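Merozoite surface protein-1 (Plasmodium knowlesi strain H, PDB 1N1I) is the C-terminal pair of EGF-like domains of a merozoite surface antigen that probably takes part in binding and invading host erythrocytes and in merozoite egress from them. Local coordinates at residues Ser8-Cys13 and Arg26-Thr31; Gly60-Ala65 and Val91-Ser96. All blocks are in the same frame, centred on the assembly; numbering follows the deposited sequence.

Contact 1: residues Ser8-Cys13 and Arg26-Thr31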
loop_
_atom_site.group_PDB
_atom_site.type_symbol
_atom_site.label_atom_id
_atom_site.label_comp_id
_atom_site.label_asym_id
_atom_site.label_seq_id
_atom_site.Cartn_x
_atom_site.Cartn_y
_atom_site.Cartn_z
ATOM N N SER A 8 10.413 -11.649 2.600
ATOM C CA SER A 8 10.339 -13.094 2.245
ATOM C C SER A 8 9.353 -13.355 1.108
ATOM O O SER A 8 8.630 -12.448 0.687
ATOM C CB SER A 8 9.937 -13.940 3.465
ATOM O OG SER A 8 9.914 -15.333 3.177
ATOM N N SER A 9 9.347 -14.590 0.615
ATOM C CA SER A 9 8.457 -15.003 -0.454
ATOM C C SER A 9 7.165 -15.509 0.182
ATOM O O SER A 9 6.154 -15.671 -0.494
ATOM C CB SER A 9 9.121 -16.108 -1.268
ATOM O OG SER A 9 9.501 -17.191 -0.433
ATOM N N ALA A 10 7.208 -15.760 1.486
ATOM C CA ALA A 10 6.038 -16.238 2.206
ATOM C C ALA A 10 4.948 -15.180 2.116
ATOM O O ALA A 10 3.771 -15.475 2.336
ATOM C CB ALA A 10 6.387 -16.500 3.669
ATOM N N HIS A 11 5.345 -13.949 1.786
ATOM C CA HIS A 11 4.391 -12.855 1.676
ATOM C C HIS A 11 3.895 -12.578 0.264
ATOM O O HIS A 11 3.096 -11.658 0.050
ATOM C CB HIS A 11 4.986 -11.589 2.278
ATOM C CG HIS A 11 5.185 -11.670 3.760
ATOM N ND1 HIS A 11 4.144 -11.861 4.644
ATOM C CD2 HIS A 11 6.310 -11.604 4.513
ATOM C CE1 HIS A 11 4.620 -11.908 5.875
ATOM N NE2 HIS A 11 5.930 -11.755 5.823
ATOM N N LYS A 12 4.355 -13.376 -0.699
ATOM C CA LYS A 12 3.928 -13.197 -2.083
ATOM C C LYS A 12 2.585 -13.891 -2.331
ATOM O O LYS A 12 2.429 -15.070 -2.030
ATOM C CB LYS A 12 4.972 -13.756 -3.043
ATOM C CG LYS A 12 4.517 -13.679 -4.494
ATOM C CD LYS A 12 5.623 -14.044 -5.466
ATOM C CE LYS A 12 5.208 -13.733 -6.900
ATOM N NZ LYS A 12 6.268 -14.092 -7.878
ATOM N N CYS A 13 1.613 -13.164 -2.880
ATOM C CA CYS A 13 0.295 -13.746 -3.136
ATOM C C CYS A 13 0.384 -14.907 -4.106
ATOM O O CYS A 13 1.219 -14.908 -5.008
ATOM C CB CYS A 13 -0.676 -12.682 -3.659
ATOM S SG CYS A 13 -1.074 -11.440 -2.381
ATOM N N ARG A 26 0.474 -11.208 1.031
ATOM C CA ARG A 26 -0.009 -12.441 1.619
ATOM C C ARG A 26 0.435 -12.479 3.062
ATOM O O ARG A 26 1.631 -12.451 3.341
ATOM C CB ARG A 26 0.564 -13.657 0.895
ATOM C CG ARG A 26 0.106 -14.980 1.523
ATOM C CD ARG A 26 0.669 -16.197 0.794
ATOM N NE ARG A 26 0.267 -17.459 1.417
ATOM C CZ ARG A 26 -0.922 -18.040 1.264
ATOM N NH1 ARG A 26 -1.864 -17.490 0.499
ATOM N NH2 ARG A 26 -1.165 -19.190 1.873
ATOM N N TYR A 27 -0.526 -12.536 3.977
ATOM C CA TYR A 27 -0.226 -12.595 5.405
ATOM C C TYR A 27 0.093 -14.040 5.775
ATOM O O TYR A 27 -0.370 -14.962 5.109
ATOM C CB TYR A 27 -1.432 -12.113 6.211
ATOM C CG TYR A 27 -1.787 -10.667 5.970
ATOM C CD1 TYR A 27 -1.338 -9.667 6.832
ATOM C CD2 TYR A 27 -2.571 -10.297 4.878
ATOM C CE1 TYR A 27 -1.665 -8.331 6.620
ATOM C CE2 TYR A 27 -2.903 -8.970 4.652
ATOM C CZ TYR A 27 -2.449 -7.991 5.528
ATOM O OH TYR A 27 -2.813 -6.682 5.326
ATOM N N LEU A 28 0.872 -14.239 6.834
ATOM C CA LEU A 28 1.237 -15.587 7.270
ATOM C C LEU A 28 0.034 -16.497 7.543
ATOM O O LEU A 28 0.129 -17.712 7.353
ATOM C CB LEU A 28 2.130 -15.508 8.510
ATOM C CG LEU A 28 3.650 -15.596 8.313
ATOM C CD1 LEU A 28 4.050 -15.017 6.970
ATOM C CD2 LEU A 28 4.359 -14.874 9.451
ATOM N N ASP A 29 -1.095 -15.932 7.972
ATOM C CA ASP A 29 -2.267 -16.772 8.232
ATOM C C ASP A 29 -2.925 -17.216 6.929
ATOM O O ASP A 29 -3.969 -17.860 6.944
ATOM C CB ASP A 29 -3.287 -16.046 9.122
ATOM C CG ASP A 29 -4.073 -15.012 8.378
ATOM O OD1 ASP A 29 -3.758 -14.774 7.191
ATOM O OD2 ASP A 29 -5.004 -14.438 8.985
ATOM N N GLY A 30 -2.317 -16.863 5.798
ATOM C CA GLY A 30 -2.862 -17.272 4.509
ATOM C C GLY A 30 -3.730 -16.247 3.798
ATOM O O GLY A 30 -4.082 -16.410 2.629
ATOM N N THR A 31 -4.083 -15.187 4.511
ATOM C CA THR A 31 -4.911 -14.124 3.964
ATOM C C THR A 31 -4.158 -13.374 2.875
ATOM O O THR A 31 -2.953 -13.142 2.992
ATOM C CB THR A 31 -5.281 -13.119 5.073
ATOM O OG1 THR A 31 -5.950 -13.806 6.135
ATOM C CG2 THR A 31 -6.185 -12.031 4.538
HETATM O O HOH W 1 2.652 -17.592 3.157
#
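At the N-terminal edge of the first EGF-like domain, the type I turn S9-K12 docks on the end of strand 22-26, where H11 and R26 pair. Two hydrogen bonds join them: R26 N gives its proton to H11 O at 2.8 Å, and H11 ND1 gives one to R26 O at 2.9 Å. Histidine suits this place because its ring carries an N-H that a backbone carbonyl can take up; chi1 of -67° puts CG anti to the carbonyl carbon, and chi2 turns the ring so that R26 O lies in its plane at ND1. Y25 stacks on the same imidazole, while L28 reaches it obliquely, CD1 coming to 3.3 Å from H11 CE1. The R26 chain runs extended as far as NE past the turn, its CD lying 3.5 Å from both A10 O and K12 O, before the guanidinium pairs with E32 in a salt bridge. C13, tied to C24 by a disulfide, rests its sulfur close to the R26 backbone. L28 itself sits within a second type I turn, Y27-G30, which ends on a glycine of positive phi. One water ties arginine to turn, donating to A10 O and accepting from R26 NE at 3.0 Å.

Contact 2: residues Gly60-Ala65 and Val91-Ser96; sequences GCAPEA and VFCSSS
V91 O is gripped from two directions, by R35 NH1 of the first domain and by a water 2.9 Å away that also lies 2.7 Å from G60 O. No direct hydrogen bond joins 60-65 to 91-96, so this water is the polar bridge between G60 and V91. The same carbonyl oxygen is approached by A62 CB at 3.5 Å; a methyl is small enough to sit against the backbone here, and A62 itself is hydrogen-bonded through its backbone to G90. G60 takes a positive phi of 97°, a conformation glycine adopts with ease. The segments belong to the second EGF-like domain, a small fold held by disulfides: C61 is bonded to C77 and C93 to C79. V91 and F92 form a classic beta bulge opposite L87, after which C93 turns its side chain toward the type I turn A62-A65. There the disulfide sulfur serves as an apolar surface, C93 SG touching A65 CB at 3.6 Å and A62 CB at 3.9 Å. E64 lays one methylene, CG, against the same cysteine: chi1 of 55° sets CG between the backbone N and the carbonyl carbon, bringing it 3.5 Å from C93 CB. The chain then bends at chi2, and its carboxylate reaches a second water, which donates weakly to E64 OE2 and accepts a weak bond from C93 N at 3.4 Å.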
loop_
_atom_site.group_PDB
_atom_site.type_symbol
_atom_site.label_atom_id
_atom_site.label_comp_id
_atom_site.label_asym_id
_atom_site.label_seq_id
_atom_site.Cartn_x
_atom_site.Cartn_y
_atom_site.Cartn_z
ATOM N N GLY A 60 -3.499 6.986 -0.185
ATOM C CA GLY A 60 -3.236 5.682 -0.764
ATOM C C GLY A 60 -2.235 4.914 0.071
ATOM O O GLY A 60 -1.935 3.751 -0.194
ATOM N N CYS A 61 -1.708 5.574 1.092
ATOM C CA CYS A 61 -0.743 4.952 1.983
ATOM C C CYS A 61 -1.484 3.990 2.906
ATOM O O CYS A 61 -2.688 4.131 3.116
ATOM C CB CYS A 61 -0.070 6.020 2.840
ATOM S SG CYS A 61 0.881 7.321 1.974
ATOM N N ALA A 62 -0.765 3.019 3.456
ATOM C CA ALA A 62 -1.352 2.060 4.382
ATOM C C ALA A 62 -2.048 2.842 5.479
ATOM O O ALA A 62 -1.646 3.961 5.790
ATOM C CB ALA A 62 -0.275 1.204 4.988
ATOM N N PRO A 63 -3.105 2.268 6.078
ATOM C CA PRO A 63 -3.854 2.931 7.156
ATOM C C PRO A 63 -2.945 3.289 8.312
ATOM O O PRO A 63 -3.152 4.286 8.994
ATOM C CB PRO A 63 -4.879 1.880 7.565
ATOM C CG PRO A 63 -5.145 1.159 6.278
ATOM C CD PRO A 63 -3.753 1.001 5.694
ATOM N N GLU A 64 -1.931 2.462 8.526
ATOM C CA GLU A 64 -0.985 2.672 9.617
ATOM C C GLU A 64 0.204 3.559 9.281
ATOM O O GLU A 64 1.091 3.741 10.118
ATOM C CB GLU A 64 -0.458 1.331 10.129
ATOM C CG GLU A 64 0.171 0.434 9.069
ATOM C CD GLU A 64 -0.817 -0.548 8.472
ATOM O OE1 GLU A 64 -1.751 -0.113 7.776
ATOM O OE2 GLU A 64 -0.664 -1.758 8.713
ATOM N N ALA A 65 0.233 4.106 8.068
ATOM C CA ALA A 65 1.342 4.968 7.664
ATOM C C ALA A 65 1.012 6.465 7.692
ATOM O O ALA A 65 -0.153 6.865 7.814
ATOM C CB ALA A 65 1.822 4.573 6.281
ATOM N N VAL A 91 2.359 1.312 0.350
ATOM C CA VAL A 91 0.946 0.981 0.198
ATOM C C VAL A 91 0.644 -0.033 1.299
ATOM O O VAL A 91 -0.497 -0.161 1.751
ATOM C CB VAL A 91 0.635 0.383 -1.197
ATOM C CG1 VAL A 91 -0.745 -0.263 -1.196
ATOM C CG2 VAL A 91 0.673 1.485 -2.249
ATOM N N PHE A 92 1.697 -0.731 1.730
ATOM C CA PHE A 92 1.624 -1.717 2.803
ATOM C C PHE A 92 2.727 -1.453 3.824
ATOM O O PHE A 92 3.833 -1.053 3.460
ATOM C CB PHE A 92 1.810 -3.134 2.253
ATOM C CG PHE A 92 0.559 -3.739 1.692
ATOM C CD1 PHE A 92 -0.476 -4.145 2.540
ATOM C CD2 PHE A 92 0.410 -3.917 0.323
ATOM C CE1 PHE A 92 -1.652 -4.717 2.030
ATOM C CE2 PHE A 92 -0.766 -4.486 -0.203
ATOM C CZ PHE A 92 -1.799 -4.892 0.663
ATOM N N CYS A 93 2.430 -1.659 5.099
ATOM C CA CYS A 93 3.445 -1.488 6.125
ATOM C C CYS A 93 3.710 -2.852 6.743
ATOM O O CYS A 93 2.796 -3.491 7.266
ATOM C CB CYS A 93 2.994 -0.516 7.221
ATOM S SG CYS A 93 3.165 1.253 6.820
ATOM N N SER A 94 4.965 -3.320 6.622
ATOM C CA SER A 94 5.434 -4.597 7.187
ATOM C C SER A 94 5.003 -4.643 8.637
ATOM O O SER A 94 4.684 -3.606 9.223
ATOM C CB SER A 94 6.953 -4.679 7.210
ATOM O OG SER A 94 7.532 -4.040 6.094
ATOM N N SER A 95 4.988 -5.830 9.235
ATOM C CA SER A 95 4.607 -5.903 10.642
ATOM C C SER A 95 5.894 -6.065 11.437
ATOM O O SER A 95 6.885 -6.627 10.941
ATOM C CB SER A 95 3.653 -7.075 10.919
ATOM O OG SER A 95 2.802 -6.806 12.031
ATOM N N SER A 96 5.883 -5.548 12.661
ATOM C CA SER A 96 7.051 -5.609 13.526
ATOM C C SER A 96 6.814 -6.349 14.838
ATOM O O SER A 96 5.690 -6.370 15.374
ATOM C CB SER A 96 7.564 -4.191 13.828
ATOM O OG SER A 96 6.645 -3.452 14.616
HETATM O O HOH W 2 -2.744 1.462 1.017
HETATM O O HOH W 3 -0.755 -2.435 5.811
#

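From the N terminus, the chain first returns on itself at contact 1, where 26-31 comes back to 8-13 and closes a loop of 12 residues holding most of strand 22-26. The 26-31 segment then leads from strand 22-26 into strand 32-36, and strands 40-42 and 47-49 come next. Contact 2 closes a longer loop in the second domain, bringing 91-96 back to 60-65 after strands 66-69, 75-78 and 86-87. The two loops lie in series, neither nested nor crossing, with the contact centres about 15 Å apart. They nevertheless touch: Y27 OH of contact 1 packs 4.0 Å from F92 CE1 of contact 2, and Y25 and R35 also meet F92, joining the two domains.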